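Local structure of 2-dehydropantoate 2-reductase, putative (Enterococcus faecalis, 2EW2) at residues Ala41-Gly46 against Pro61-Glu66; Ala7-Gly12 against Lys92-Met97; Asn195-Gly200 against Lys223-Glu228; Tyr280-Val285 against Ala300-Leu305. The protein probably catalyses the NADPH-dependent reduction of 2-dehydropantoate (ketopantoate) to (R)-pantoate, a step in pantothenate biosynthesis. One frame throughout, in Å; residues are numbered along the deposited sequence. Where two conformers were deposited one is given.

Contact 1. Residues Ala41-Gly46 against Pro61-Glu66; sequences AIRKNG and PIFSPE
I42 and I62 make the tight half of this contact, with the side chains crossing at about a right angle. Their end methyls meet at 3.5 Å (I42 CD1 to I62 CD1), and the branch methyls lie 3.8 Å apart (I42 CG2 to I62 CG2). With CG1 of I62 anti to its backbone N (chi1 -174°), its CG2 branch is left to lie against both I42 and the CG of R43. Both isoleucines are buried and also rest on L31 of strand 28-32.

The solvent side is polar and looser. R43 runs out extended from CG to NE and turns the edge of its guanidinium to the carbonyl of I62. R43 NH2 makes the shorter bond, 2.6 Å to I62 O, bent at 143°, in the carbonyl plane but with the oxygen 22° off the guanidinium plane. R43 NE adds a weak one at 3.2 Å to I62 O. Water 1 accepts from R43 NE and from I62 N, 3.1 Å from the latter.

NH2 also forms a salt bridge with E67, whose carboxylate receives S64 N as well. The chemistry ties helix 36-45 to strand 62-63, at one edge of the sheet, twice: by an apolar seam, and by a charged donor on the exposed side, probably steadied by E67.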
loop_
_atom_site.group_PDB
_atom_site.type_symbol
_atom_site.label_atom_id
_atom_site.label_comp_id
_atom_site.label_asym_id
_atom_site.label_seq_id
_atom_site.Cartn_x
_atom_site.Cartn_y
_atom_site.Cartn_z
ATOM N N ALA B 41 33.816 32.556 3.090
ATOM C CA ALA B 41 33.438 33.867 2.568
ATOM C C ALA B 41 32.965 34.783 3.695
ATOM O O ALA B 41 33.381 35.943 3.786
ATOM C CB ALA B 41 32.341 33.726 1.498
ATOM N N ILE B 42 32.112 34.249 4.567
ATOM C CA ILE B 42 31.589 35.036 5.690
ATOM C C ILE B 42 32.709 35.458 6.671
ATOM O O ILE B 42 32.717 36.588 7.136
ATOM C CB ILE B 42 30.394 34.321 6.406
ATOM C CG1 ILE B 42 29.189 34.281 5.462
ATOM C CG2 ILE B 42 30.037 35.028 7.706
ATOM C CD1 ILE B 42 28.065 33.375 5.905
ATOM N N ARG B 43 33.650 34.561 6.949
ATOM C CA ARG B 43 34.800 34.870 7.812
ATOM C C ARG B 43 35.745 35.920 7.230
ATOM O O ARG B 43 36.297 36.733 7.977
ATOM C CB ARG B 43 35.580 33.598 8.164
ATOM C CG ARG B 43 34.908 32.818 9.272
ATOM C CD ARG B 43 35.650 31.566 9.632
ATOM N NE ARG B 43 34.914 30.831 10.650
ATOM C CZ ARG B 43 35.127 29.555 10.949
ATOM N NH1 ARG B 43 36.069 28.869 10.311
ATOM N NH2 ARG B 43 34.392 28.962 11.884
ATOM N N LYS B 44 35.943 35.883 5.914
ATOM C CA LYS B 44 36.755 36.878 5.223
ATOM C C LYS B 44 36.049 38.227 5.201
ATOM O O LYS B 44 36.546 39.205 5.756
ATOM C CB LYS B 44 37.043 36.449 3.779
ATOM C CG LYS B 44 38.049 35.318 3.597
ATOM C CD LYS B 44 38.059 34.872 2.132
ATOM C CE LYS B 44 38.317 33.378 1.962
ATOM N NZ LYS B 44 37.753 32.872 0.665
ATOM N N ASN B 45 34.877 38.257 4.574
ATOM C CA ASN B 45 34.206 39.506 4.213
ATOM C C ASN B 45 32.929 39.836 4.976
ATOM O O ASN B 45 32.258 40.812 4.653
ATOM C CB ASN B 45 33.861 39.484 2.720
ATOM C CG ASN B 45 35.065 39.234 1.838
ATOM O OD1 ASN B 45 36.082 39.928 1.934
ATOM N ND2 ASN B 45 34.959 38.230 0.968
ATOM N N GLY B 46 32.577 39.028 5.974
ATOM C CA GLY B 46 31.276 39.174 6.632
ATOM C C GLY B 46 30.210 38.595 5.712
ATOM O O GLY B 46 30.508 38.208 4.575
ATOM N N PRO B 61 29.775 35.837 13.577
ATOM C CA PRO B 61 30.504 34.600 13.798
ATOM C C PRO B 61 29.798 33.444 13.102
ATOM O O PRO B 61 28.572 33.420 13.018
ATOM C CB PRO B 61 30.501 34.430 15.324
ATOM C CG PRO B 61 29.503 35.359 15.847
ATOM C CD PRO B 61 29.212 36.404 14.819
ATOM N N ILE B 62 30.578 32.521 12.561
ATOM C CA ILE B 62 30.023 31.363 11.854
ATOM C C ILE B 62 30.882 30.141 12.129
ATOM O O ILE B 62 32.117 30.220 12.167
ATOM C CB ILE B 62 29.828 31.635 10.322
ATOM C CG1 ILE B 62 29.121 30.458 9.635
ATOM C CG2 ILE B 62 31.159 31.972 9.632
ATOM C CD1 ILE B 62 28.523 30.791 8.246
ATOM N N PHE B 63 30.223 29.015 12.364
ATOM C CA PHE B 63 30.917 27.781 12.680
ATOM C C PHE B 63 30.303 26.639 11.892
ATOM O O PHE B 63 29.135 26.696 11.545
ATOM C CB PHE B 63 30.779 27.492 14.186
ATOM C CG PHE B 63 31.310 28.598 15.079
ATOM C CD1 PHE B 63 30.457 29.530 15.620
ATOM C CD2 PHE B 63 32.673 28.685 15.365
ATOM C CE1 PHE B 63 30.929 30.552 16.463
ATOM C CE2 PHE B 63 33.169 29.709 16.191
ATOM C CZ PHE B 63 32.291 30.647 16.740
ATOM N N SER B 64 31.090 25.614 11.590
ATOM C CA SER B 64 30.527 24.367 11.089
ATOM C C SER B 64 30.043 23.574 12.300
ATOM O O SER B 64 30.525 23.801 13.417
ATOM C CB SER B 64 31.556 23.570 10.281
ATOM O OG SER B 64 32.543 22.997 11.125
ATOM N N PRO B 65 29.069 22.664 12.106
ATOM C CA PRO B 65 28.592 21.879 13.246
ATOM C C PRO B 65 29.711 21.105 13.975
ATOM O O PRO B 65 29.715 21.044 15.204
ATOM C CB PRO B 65 27.581 20.917 12.605
ATOM C CG PRO B 65 27.126 21.629 11.376
ATOM C CD PRO B 65 28.347 22.318 10.865
ATOM N N GLU B 66 30.668 20.565 13.232
ATOM C CA GLU B 66 31.712 19.737 13.840
ATOM C C GLU B 66 32.692 20.519 14.725
ATOM O O GLU B 66 33.354 19.929 15.575
ATOM C CB GLU B 66 32.457 18.894 12.783
ATOM C CG GLU B 66 33.088 19.682 11.636
ATOM C CD GLU B 66 32.209 19.754 10.380
ATOM O OE1 GLU B 66 32.792 19.749 9.265
ATOM O OE2 GLU B 66 30.952 19.812 10.489
HETATM O O HOH W 1 33.653 32.971 12.744
#

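Contact 2. Residues Ala7-Gly12 against Lys92-Met97; sequences AIAGAG and KAIQPM
The first strand of the Rossmann-type NADP-binding domain, 5-9, turns A7 and A9 toward the end of helix 84-94 and the 3-10 turn after it. The strand runs into G10 and G12, consistent with the glycine-rich dinucleotide-binding turn of this fold; at the phi of G10, 107°, a side chain would be jammed against the carbonyl O of A9.

The touching is done by methyls. A9 CB faces I94 CD1 at 4.0 Å, and A7 CB faces the terminal methyl of selenomethionine M97, CE, at 4.3 Å. I94 tucks CG1 in over its own main chain, flanked by N and C (chi1 68°), and then extends, which carries CD1 to the strand. M97 is extended through SE and bends at its last torsion (83°), bringing CE over A7. A backbone bond from M97 N to I94 O, 2.8 Å, links the two residues along the 3-10 turn. I32 lies against A7, I94 and M97, and I78 against A9 and I94, so the neighbouring strands complete the layer.

All four touching residues are buried and the interaction between them is purely apolar. It is a non-directional, rather light contact, which seats the helix end on the sheet while the glycine-rich turn makes its polar bonds elsewhere, for instance A11 N to D33.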
loop_
_atom_site.group_PDB
_atom_site.type_symbol
_atom_site.label_atom_id
_atom_site.label_comp_id
_atom_site.label_asym_id
_atom_site.label_seq_id
_atom_site.Cartn_x
_atom_site.Cartn_y
_atom_site.Cartn_z
ATOM N N ALA B 7 21.251 31.528 17.832
ATOM C CA ALA B 7 21.997 30.729 16.880
ATOM C C ALA B 7 21.065 30.382 15.716
ATOM O O ALA B 7 19.873 30.086 15.917
ATOM C CB ALA B 7 22.523 29.479 17.522
ATOM N N ILE B 8 21.603 30.505 14.502
ATOM C CA ILE B 8 20.872 30.163 13.286
ATOM C C ILE B 8 21.410 28.833 12.791
ATOM O O ILE B 8 22.538 28.764 12.321
ATOM C CB ILE B 8 21.049 31.240 12.160
ATOM C CG1 ILE B 8 20.741 32.652 12.665
ATOM C CG2 ILE B 8 20.195 30.886 10.934
ATOM C CD1 ILE B 8 19.297 32.914 13.007
ATOM N N ALA B 9 20.608 27.775 12.909
ATOM C CA ALA B 9 21.048 26.434 12.510
ATOM C C ALA B 9 20.634 26.180 11.060
ATOM O O ALA B 9 19.483 25.814 10.764
ATOM C CB ALA B 9 20.467 25.356 13.469
ATOM N N GLY B 10 21.580 26.418 10.161
ATOM C CA GLY B 10 21.347 26.395 8.710
ATOM C C GLY B 10 21.354 27.826 8.204
ATOM O O GLY B 10 20.324 28.491 8.214
ATOM N N ALA B 11 22.525 28.289 7.764
ATOM C CA ALA B 11 22.736 29.664 7.338
ATOM C C ALA B 11 22.628 29.870 5.819
ATOM O O ALA B 11 23.403 30.636 5.225
ATOM C CB ALA B 11 24.085 30.154 7.846
ATOM N N GLY B 12 21.669 29.194 5.191
ATOM C CA GLY B 12 21.371 29.380 3.771
ATOM C C GLY B 12 20.748 30.750 3.557
ATOM O O GLY B 12 20.829 31.614 4.422
ATOM N N LYS B 92 22.536 17.390 17.288
ATOM C CA LYS B 92 23.512 16.666 18.080
ATOM C C LYS B 92 24.808 17.475 18.191
ATOM O O LYS B 92 25.371 17.590 19.273
ATOM C CB LYS B 92 23.804 15.286 17.502
ATOM C CG LYS B 92 24.565 14.407 18.505
ATOM C CD LYS B 92 24.850 13.033 17.975
ATOM C CE LYS B 92 25.590 12.227 19.053
ATOM N NZ LYS B 92 26.312 11.058 18.449
ATOM N N ALA B 93 25.264 18.042 17.076
ATOM C CA ALA B 93 26.497 18.831 17.048
ATOM C C ALA B 93 26.440 20.141 17.836
ATOM O O ALA B 93 27.459 20.583 18.387
ATOM C CB ALA B 93 26.904 19.112 15.597
ATOM N N ILE B 94 25.269 20.785 17.876
ATOM C CA ILE B 94 25.178 22.091 18.543
ATOM C C ILE B 94 24.702 22.031 19.990
ATOM O O ILE B 94 24.623 23.055 20.646
ATOM C CB ILE B 94 24.395 23.136 17.709
ATOM C CG1 ILE B 94 22.913 22.769 17.604
ATOM C CG2 ILE B 94 25.014 23.251 16.324
ATOM C CD1 ILE B 94 22.101 23.854 16.807
ATOM N N GLN B 95 24.439 20.822 20.491
ATOM C CA GLN B 95 24.195 20.591 21.921
ATOM C C GLN B 95 25.030 21.418 22.906
ATOM O O GLN B 95 24.469 21.913 23.878
ATOM C CB GLN B 95 24.361 19.117 22.279
ATOM C CG GLN B 95 23.127 18.312 22.002
ATOM C CD GLN B 95 23.238 16.914 22.554
ATOM O OE1 GLN B 95 22.538 16.566 23.498
ATOM N NE2 GLN B 95 24.120 16.106 21.967
ATOM N N PRO B 96 26.359 21.559 22.683
ATOM C CA PRO B 96 27.109 22.411 23.629
ATOM C C PRO B 96 26.558 23.841 23.800
ATOM O O PRO B 96 26.862 24.502 24.799
ATOM C CB PRO B 96 28.530 22.446 23.033
ATOM C CG PRO B 96 28.626 21.191 22.223
ATOM C CD PRO B 96 27.244 20.973 21.661
HETATM N N MSE B 97 25.726 24.300 22.862
HETATM C CA MSE B 97 25.188 25.659 22.938
HETATM C C MSE B 97 23.826 25.705 23.606
HETATM O O MSE B 97 23.262 26.782 23.800
HETATM C CB MSE B 97 25.120 26.303 21.544
HETATM C CG MSE B 97 26.470 26.363 20.868
HETATM SE SE MSE B 97 26.314 27.104 19.050
HETATM C CE MSE B 97 26.321 29.020 19.489
#

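Contact 3. Residues Asn195-Gly200 against Lys223-Glu228; sequences NGTLNG and KTLISE
T197 and L225 lie alongside each other, running in opposing directions, where the start of helix 198-205 comes up against helix 218-235. The point of touch is T197 CG2 on L225 CB, 4.0 Å apart, close to where the two backbones are nearest, with 6.6 Å between T197 CA and L225 CA. Beyond it the leucine reaches toward G196, the residue before T197, and straddles its carbonyl oxygen: L225 CD1 is 3.7 Å and L225 CD2 4.0 Å from G196 O. Both methyls thus lie against a backbone oxygen, a contact of van der Waals kind.

The threonine is turned so that its two branches do different work. With chi1 at 58°, OG1 is wedged over the main chain between N and C, where it bonds back to V194 O at the end of helix 184-195; CG2, beside the backbone N, is left to face the leucine. Although T197 occupies the N-cap position of helix 198-205, its hydroxyl makes no capping bond.

N199 braces the same turn. N199 ND2 donates 3.2 Å to N195 O, on a lone pair in the carbonyl plane, with a bent N-H...O angle of 137°, while OD1 takes M265 N. Around the leucine, F298 and C299 of helix 297-313 add further cover, and I249 of helix 242-252 lies on T197.

A short turn between helices 184-195 and 198-205, whose G196 and T197 are buried, packs on the long helix 218-235, within the helical C-terminal domain of ketopantoate reductases.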
loop_
_atom_site.group_PDB
_atom_site.type_symbol
_atom_site.label_atom_id
_atom_site.label_comp_id
_atom_site.label_asym_id
_atom_site.label_seq_id
_atom_site.Cartn_x
_atom_site.Cartn_y
_atom_site.Cartn_z
ATOM N N ASN B 195 -0.572 16.528 1.620
ATOM C CA ASN B 195 0.627 15.974 1.017
ATOM C C ASN B 195 0.847 14.486 1.325
ATOM O O ASN B 195 1.780 13.881 0.801
ATOM C CB ASN B 195 1.859 16.768 1.464
ATOM C CG ASN B 195 1.904 18.172 0.861
ATOM O OD1 ASN B 195 1.356 18.418 -0.212
ATOM N ND2 ASN B 195 2.581 19.096 1.551
ATOM N N GLY B 196 0.019 13.919 2.197
ATOM C CA GLY B 196 0.163 12.516 2.598
ATOM C C GLY B 196 -0.769 11.619 1.808
ATOM O O GLY B 196 -0.863 10.404 2.075
ATOM N N THR B 197 -1.457 12.221 0.830
ATOM C CA THR B 197 -2.395 11.487 -0.034
ATOM C C THR B 197 -1.912 11.422 -1.498
ATOM O O THR B 197 -1.286 10.445 -1.895
ATOM C CB THR B 197 -3.812 12.042 0.078
ATOM O OG1 THR B 197 -3.811 13.435 -0.264
ATOM C CG2 THR B 197 -4.340 11.873 1.502
ATOM N N LEU B 198 -2.144 12.483 -2.274
ATOM C CA LEU B 198 -1.875 12.480 -3.725
ATOM C C LEU B 198 -0.418 12.219 -4.093
ATOM O O LEU B 198 -0.130 11.520 -5.074
ATOM C CB LEU B 198 -2.324 13.818 -4.346
ATOM C CG LEU B 198 -3.830 14.101 -4.309
ATOM C CD1 LEU B 198 -4.112 15.567 -4.678
ATOM C CD2 LEU B 198 -4.545 13.163 -5.255
ATOM N N ASN B 199 0.491 12.777 -3.298
ATOM C CA ASN B 199 1.926 12.589 -3.495
ATOM C C ASN B 199 2.328 11.127 -3.640
ATOM O O ASN B 199 2.837 10.723 -4.687
ATOM C CB ASN B 199 2.712 13.203 -2.333
ATOM C CG ASN B 199 3.117 14.664 -2.583
ATOM O OD1 ASN B 199 3.140 15.135 -3.713
ATOM N ND2 ASN B 199 3.458 15.372 -1.509
ATOM N N GLY B 200 2.116 10.331 -2.596
ATOM C CA GLY B 200 2.565 8.951 -2.653
ATOM C C GLY B 200 1.698 8.161 -3.625
ATOM O O GLY B 200 2.203 7.331 -4.362
ATOM N N LYS B 223 -9.680 9.036 2.193
ATOM C CA LYS B 223 -10.315 9.125 3.530
ATOM C C LYS B 223 -9.667 8.267 4.604
ATOM O O LYS B 223 -9.561 8.690 5.759
ATOM C CB LYS B 223 -11.814 8.834 3.460
ATOM C CG LYS B 223 -12.572 10.017 2.881
ATOM C CD LYS B 223 -14.044 9.797 2.857
ATOM C CE LYS B 223 -14.697 11.042 2.258
ATOM N NZ LYS B 223 -16.154 10.895 2.261
ATOM N N THR B 224 -9.226 7.069 4.229
ATOM C CA THR B 224 -8.526 6.208 5.172
ATOM C C THR B 224 -7.238 6.901 5.607
ATOM O O THR B 224 -6.955 6.979 6.809
ATOM C CB THR B 224 -8.222 4.833 4.577
ATOM O OG1 THR B 224 -9.435 4.257 4.066
ATOM C CG2 THR B 224 -7.635 3.908 5.628
ATOM N N LEU B 225 -6.463 7.402 4.639
ATOM C CA LEU B 225 -5.217 8.127 4.952
ATOM C C LEU B 225 -5.476 9.358 5.831
ATOM O O LEU B 225 -4.734 9.586 6.800
ATOM C CB LEU B 225 -4.448 8.513 3.669
ATOM C CG LEU B 225 -3.621 7.398 3.033
ATOM C CD1 LEU B 225 -3.325 7.698 1.578
ATOM C CD2 LEU B 225 -2.354 7.166 3.830
ATOM N N ILE B 226 -6.524 10.131 5.503
ATOM C CA ILE B 226 -6.916 11.293 6.299
ATOM C C ILE B 226 -7.239 10.893 7.739
ATOM O O ILE B 226 -6.818 11.572 8.693
ATOM C CB ILE B 226 -8.096 12.098 5.688
ATOM C CG1 ILE B 226 -7.649 12.832 4.423
ATOM C CG2 ILE B 226 -8.649 13.141 6.705
ATOM C CD1 ILE B 226 -8.799 13.410 3.618
ATOM N N SER B 227 -7.979 9.798 7.893
ATOM C CA SER B 227 -8.320 9.270 9.213
ATOM C C SER B 227 -7.104 8.936 10.065
ATOM O O SER B 227 -7.130 9.146 11.277
ATOM C CB SER B 227 -9.218 8.030 9.076
ATOM O OG SER B 227 -10.512 8.456 8.660
ATOM N N GLU B 228 -6.058 8.404 9.436
ATOM C CA GLU B 228 -4.801 8.087 10.125
ATOM C C GLU B 228 -4.070 9.342 10.586
ATOM O O GLU B 228 -3.626 9.408 11.749
ATOM C CB GLU B 228 -3.894 7.215 9.257
ATOM C CG GLU B 228 -4.448 5.808 9.018
ATOM C CD GLU B 228 -3.551 4.944 8.163
ATOM O OE1 GLU B 228 -2.421 5.367 7.825
ATOM O OE2 GLU B 228 -3.974 3.813 7.839
#

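Contact 4. Residues Tyr280-Val285 against Ala300-Leu305; sequences YINGAV and AMLTQL
T303 OG1 is the atom in the middle of this contact, lying 3.4 Å from N282 CB and also 3.4 Å from G283 N. The second approach has a poor angle for a hydrogen bond, so the hydroxyl simply abuts the first turn of helix 282-292. G283, with no side chain, presents bare backbone to the threonine, and G283 CA and T303 CA come within 5.9 Å. Next to it, L302 points a methyl at the amide group of N282, with L302 CD2 4.1 Å from N282 CG, the two side chains crossing at a slant.

What places these groups lies one shell out. The T303 hydroxyl is spoken for by C299 O, one turn earlier in its own helix; having OG1 anti to the carbonyl carbon (chi1 -57°) lets it make that bond and still face G283. In L302, CG lies opposite the backbone N (chi1 -171°), which carries CD2 to N282. L225 and F229 of helix 218-235 lie against N282, and W286, a turn further along helix 282-292, packs on A300, T303 and Q304.

On another side of the helix, Q304 NE2 bonds weakly back to A300 O, 3.2 Å, and its OE1 pairs with S220 OG of the second subunit. M301, L302 and L305 pack on M301 of that subunit. Helix 297-313 is thus held between helix 282-292 and the dimer partner, with helix 218-235 alongside, while Y280, just before helix 282-292, touches A84 and Q85 near the start of helix 84-94 in the nucleotide-binding domain.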
loop_
_atom_site.group_PDB
_atom_site.type_symbol
_atom_site.label_atom_id
_atom_site.label_comp_id
_atom_site.label_asym_id
_atom_site.label_seq_id
_atom_site.Cartn_x
_atom_site.Cartn_y
_atom_site.Cartn_z
ATOM N N TYR B 280 8.974 12.283 6.138
ATOM C CA TYR B 280 8.565 13.477 6.892
ATOM C C TYR B 280 7.117 13.825 6.640
ATOM O O TYR B 280 6.651 14.897 7.004
ATOM C CB TYR B 280 9.504 14.659 6.565
ATOM C CG TYR B 280 10.926 14.192 6.614
ATOM C CD1 TYR B 280 11.517 13.823 7.826
ATOM C CD2 TYR B 280 11.656 14.023 5.451
ATOM C CE1 TYR B 280 12.811 13.333 7.870
ATOM C CE2 TYR B 280 12.946 13.537 5.491
ATOM C CZ TYR B 280 13.514 13.195 6.699
ATOM O OH TYR B 280 14.807 12.711 6.719
ATOM N N ILE B 281 6.400 12.899 6.010
ATOM C CA ILE B 281 4.981 13.064 5.766
ATOM C C ILE B 281 4.322 11.801 6.329
ATOM O O ILE B 281 4.080 11.715 7.535
ATOM C CB ILE B 281 4.680 13.284 4.257
ATOM C CG1 ILE B 281 5.566 14.408 3.677
ATOM C CG2 ILE B 281 3.190 13.571 4.048
ATOM C CD1 ILE B 281 5.517 14.517 2.127
ATOM N N ASN B 282 4.089 10.802 5.478
ATOM C CA ASN B 282 3.491 9.550 5.933
ATOM C C ASN B 282 4.369 8.813 6.945
ATOM O O ASN B 282 3.851 8.235 7.892
ATOM C CB ASN B 282 3.142 8.638 4.744
ATOM C CG ASN B 282 2.162 9.292 3.786
ATOM O OD1 ASN B 282 0.947 9.051 3.847
ATOM N ND2 ASN B 282 2.681 10.120 2.891
ATOM N N GLY B 283 5.691 8.841 6.736
ATOM C CA GLY B 283 6.647 8.206 7.659
ATOM C C GLY B 283 6.573 8.800 9.066
ATOM O O GLY B 283 6.755 8.102 10.049
ATOM N N ALA B 284 6.274 10.088 9.149
ATOM C CA ALA B 284 6.180 10.812 10.410
ATOM C C ALA B 284 4.907 10.437 11.183
ATOM O O ALA B 284 4.958 10.208 12.393
ATOM C CB ALA B 284 6.237 12.296 10.135
ATOM N N VAL B 285 3.783 10.322 10.478
ATOM C CA VAL B 285 2.529 9.824 11.072
ATOM C C VAL B 285 2.728 8.402 11.607
ATOM O O VAL B 285 2.270 8.053 12.698
ATOM C CB VAL B 285 1.375 9.817 10.018
ATOM C CG1 VAL B 285 0.093 9.295 10.614
ATOM C CG2 VAL B 285 1.160 11.201 9.446
ATOM N N ALA B 300 1.959 3.408 6.662
ATOM C CA ALA B 300 3.094 2.484 6.719
ATOM C C ALA B 300 3.331 1.803 5.377
ATOM O O ALA B 300 4.449 1.763 4.880
ATOM C CB ALA B 300 2.884 1.432 7.826
HETATM N N MSE B 301 2.269 1.282 4.776
HETATM C CA MSE B 301 2.412 0.613 3.493
HETATM C C MSE B 301 2.825 1.576 2.395
HETATM O O MSE B 301 3.669 1.259 1.576
HETATM C CB MSE B 301 1.124 -0.091 3.082
HETATM C CG MSE B 301 1.339 -0.879 1.790
HETATM SE SE MSE B 301 -0.185 -1.969 1.226
HETATM C CE MSE B 301 -1.494 -1.284 2.144
ATOM N N LEU B 302 2.223 2.755 2.382
ATOM C CA LEU B 302 2.545 3.736 1.351
ATOM C C LEU B 302 4.001 4.149 1.468
ATOM O O LEU B 302 4.716 4.247 0.454
ATOM C CB LEU B 302 1.619 4.944 1.450
ATOM C CG LEU B 302 1.698 5.968 0.306
ATOM C CD1 LEU B 302 1.408 5.289 -1.056
ATOM C CD2 LEU B 302 0.726 7.111 0.603
ATOM N N THR B 303 4.446 4.378 2.704
ATOM C CA THR B 303 5.866 4.714 2.953
ATOM C C THR B 303 6.807 3.631 2.401
ATOM O O THR B 303 7.759 3.939 1.671
ATOM C CB THR B 303 6.130 4.979 4.453
ATOM O OG1 THR B 303 5.268 6.044 4.912
ATOM C CG2 THR B 303 7.592 5.382 4.680
ATOM N N GLN B 304 6.526 2.369 2.733
ATOM C CA GLN B 304 7.329 1.240 2.271
ATOM C C GLN B 304 7.307 1.086 0.743
ATOM O O GLN B 304 8.333 0.813 0.133
ATOM C CB GLN B 304 6.872 -0.056 2.957
ATOM C CG GLN B 304 7.196 -0.134 4.466
ATOM C CD GLN B 304 6.455 -1.292 5.147
ATOM O OE1 GLN B 304 6.621 -2.453 4.777
ATOM N NE2 GLN B 304 5.613 -0.970 6.122
ATOM N N LEU B 305 6.148 1.291 0.126
ATOM C CA LEU B 305 6.028 1.185 -1.338
ATOM C C LEU B 305 6.859 2.264 -2.029
ATOM O O LEU B 305 7.583 1.979 -2.987
ATOM C CB LEU B 305 4.559 1.291 -1.790
ATOM C CG LEU B 305 3.629 0.120 -1.380
ATOM C CD1 LEU B 305 2.202 0.394 -1.829
ATOM C CD2 LEU B 305 4.136 -1.180 -1.960
#

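The four contacts fall into two pairs, one in each domain. Contact 1 is nested within the chain loop closed by contact 2; their centres are 13 Å apart, both reach the same sheet, and they touch where P65 O meets A93 CB at 3.4 Å. Contacts 3 and 4 lie in the helical C-terminal domain, centres 10 Å apart, joined by I281 CG2 on G196 CA at 3.5 Å and by L225 beside N282. Contacts 2 and 4 are about 28 Å apart between centres. Contact 2 adjoins the probable dinucleotide-binding turn. E311, seen to bind magnesium in this protein though no metal is bound to this chain here, lies further along helix 297-313.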